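Local coordinates for protein laccase (Botrytis aclada, PDB 3SQR) that couples the oxidation of phenolic substrates such as hydroquinones to the reduction of dioxygen to water at copper centres, probably in lignin breakdown and detoxification, at residues L255-G260 with V315-A320. Residues are numbered along the deposited sequence; the frame is centred on the assembly and turned at random.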
loop_
_atom_site.group_PDB
_atom_site.type_symbol
_atom_site.label_atom_id
_atom_site.label_comp_id
_atom_site.label_asym_id
_atom_site.label_seq_id
_atom_site.Cartn_x
_atom_site.Cartn_y
_atom_site.Cartn_z
ATOM N N LEU A 255 10.408 10.389 -18.053
ATOM C CA LEU A 255 10.490 11.437 -17.073
ATOM C C LEU A 255 11.570 12.413 -17.600
ATOM O O LEU A 255 12.640 11.949 -17.939
ATOM C CB LEU A 255 10.969 10.857 -15.732
ATOM C CG LEU A 255 11.161 11.868 -14.610
ATOM C CD1 LEU A 255 9.963 12.849 -14.382
ATOM C CD2 LEU A 255 11.641 11.196 -13.318
ATOM N N THR A 256 11.209 13.667 -17.719
ATOM C CA THR A 256 12.130 14.719 -18.202
ATOM C C THR A 256 12.676 15.559 -17.112
ATOM O O THR A 256 11.918 16.092 -16.285
ATOM C CB THR A 256 11.408 15.579 -19.198
ATOM O OG1 THR A 256 11.064 14.737 -20.274
ATOM C CG2 THR A 256 12.339 16.729 -19.691
ATOM N N PHE A 257 14.001 15.720 -17.086
ATOM C CA PHE A 257 14.632 16.551 -16.123
ATOM C C PHE A 257 15.235 17.782 -16.853
ATOM O O PHE A 257 15.732 17.676 -17.996
ATOM C CB PHE A 257 15.793 15.879 -15.403
ATOM C CG PHE A 257 15.436 15.005 -14.251
ATOM C CD1 PHE A 257 14.118 14.888 -13.769
ATOM C CD2 PHE A 257 16.416 14.253 -13.653
ATOM C CE1 PHE A 257 13.866 14.045 -12.695
ATOM C CE2 PHE A 257 16.147 13.400 -12.568
ATOM C CZ PHE A 257 14.867 13.325 -12.108
ATOM N N VAL A 258 15.121 18.905 -16.176
ATOM C CA VAL A 258 15.822 20.148 -16.476
ATOM C C VAL A 258 17.060 20.266 -15.580
ATOM O O VAL A 258 17.054 20.174 -14.361
ATOM C CB VAL A 258 14.910 21.382 -16.269
ATOM C CG1 VAL A 258 15.797 22.712 -16.439
ATOM C CG2 VAL A 258 13.737 21.372 -17.221
ATOM N N GLU A 259 18.196 20.466 -16.226
ATOM C CA GLU A 259 19.432 20.413 -15.550
ATOM C C GLU A 259 19.456 21.424 -14.373
ATOM O O GLU A 259 18.980 22.536 -14.516
ATOM C CB GLU A 259 20.529 20.707 -16.624
ATOM C CG GLU A 259 21.839 20.765 -16.041
ATOM C CD GLU A 259 22.526 19.447 -15.824
ATOM O OE1 GLU A 259 22.453 18.515 -16.653
ATOM O OE2 GLU A 259 23.225 19.361 -14.821
ATOM N N GLY A 260 19.977 21.000 -13.232
ATOM C CA GLY A 260 20.071 21.814 -12.009
ATOM C C GLY A 260 18.795 21.864 -11.161
ATOM O O GLY A 260 18.815 22.416 -10.080
ATOM N N VAL A 315 15.581 14.084 -6.253
ATOM C CA VAL A 315 16.650 13.751 -7.212
ATOM C C VAL A 315 17.041 15.098 -7.833
ATOM O O VAL A 315 16.191 15.810 -8.399
ATOM C CB VAL A 315 16.246 12.800 -8.282
ATOM C CG1 VAL A 315 17.524 12.456 -9.112
ATOM C CG2 VAL A 315 15.709 11.517 -7.693
ATOM N N GLU A 316 18.330 15.402 -7.733
ATOM C CA GLU A 316 18.891 16.577 -8.404
ATOM C C GLU A 316 19.435 16.151 -9.760
ATOM O O GLU A 316 20.148 15.132 -9.867
ATOM C CB GLU A 316 19.951 17.255 -7.524
ATOM C CG GLU A 316 20.541 18.446 -8.195
ATOM C CD GLU A 316 21.440 19.202 -7.252
ATOM O OE1 GLU A 316 22.151 18.529 -6.481
ATOM O OE2 GLU A 316 21.403 20.462 -7.288
ATOM N N ALA A 317 18.973 16.884 -10.767
ATOM C CA ALA A 317 19.246 16.631 -12.153
ATOM C C ALA A 317 20.648 17.279 -12.409
ATOM O O ALA A 317 20.747 18.251 -13.127
ATOM C CB ALA A 317 18.196 17.272 -13.019
ATOM N N ASN A 318 21.655 16.673 -11.824
ATOM C CA ASN A 318 23.039 17.184 -11.887
ATOM C C ASN A 318 23.956 16.281 -12.730
ATOM O O ASN A 318 25.180 16.294 -12.537
ATOM C CB ASN A 318 23.633 17.318 -10.465
ATOM C CG ASN A 318 23.641 16.014 -9.667
ATOM O OD1 ASN A 318 23.189 14.944 -10.115
ATOM N ND2 ASN A 318 24.167 16.103 -8.449
ATOM N N ALA A 319 23.385 15.441 -13.580
ATOM C CA ALA A 319 24.188 14.592 -14.465
ATOM C C ALA A 319 24.413 15.273 -15.812
ATOM O O ALA A 319 23.759 16.280 -16.191
ATOM C CB ALA A 319 23.548 13.177 -14.665
ATOM N N ALA A 320 25.386 14.701 -16.543
ATOM C CA ALA A 320 25.565 15.048 -17.937
ATOM C C ALA A 320 24.203 14.854 -18.570
ATOM O O ALA A 320 23.536 13.822 -18.266
ATOM C CB ALA A 320 26.586 14.099 -18.579
#
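Phe257 and Gly260 meet Val315 and Ala317 in a loop-to-loop contact, an apolar patch beside one backbone hydrogen bond, where the loops following strands 254-256 and 310-316 come together at the periphery of the second cupredoxin-type domain. The inner half is apolar. The Phe257 ring reaches toward the second loop with CG beside its own backbone N (chi1 -83°), which puts CB, CG and CD2 near the Ala317 methyl and CE2 and CZ near Val315. Ala317 CB sits 3.6 Å from Phe257 CD2, and Val315 CG1 lies 3.8 Å from Phe257 CE2; both methyls come at the ring obliquely, and the phenylalanine and valine side chains cross at about a right angle. The Ala317 methyl is also wedged against the backbone, with its CB 3.4 Å from Val258 O.

Further out the contact turns polar. Gly260 N gives a nearly straight hydrogen bond to Ala317 O (2.9 Å, 172° at the hydrogen), arriving from above the carbonyl plane. Ala317 is the centre of an inverse gamma turn, closed by a weak bond from Asn318 N to Glu316 O, and that turn presents its carbonyl to the other loop. Glu259 CA adds a C-H···O contact to the same oxygen. The Glu259 chain bends at chi2 (83°), bringing its acid group toward the second loop, with OE1 2.6 Å from Ala319 O.

Tyr263 of strand 262-269 stacks with the Phe257 ring and its OH accepts a hydrogen bond from Val258 N, while Leu347 of strand 344-348 also touches Phe257. The contact thus bridges the two sheets of the β-sandwich: 254-256 borders 344-348 at the edge of one, and 310-316 runs antiparallel beside 262-269 within the other.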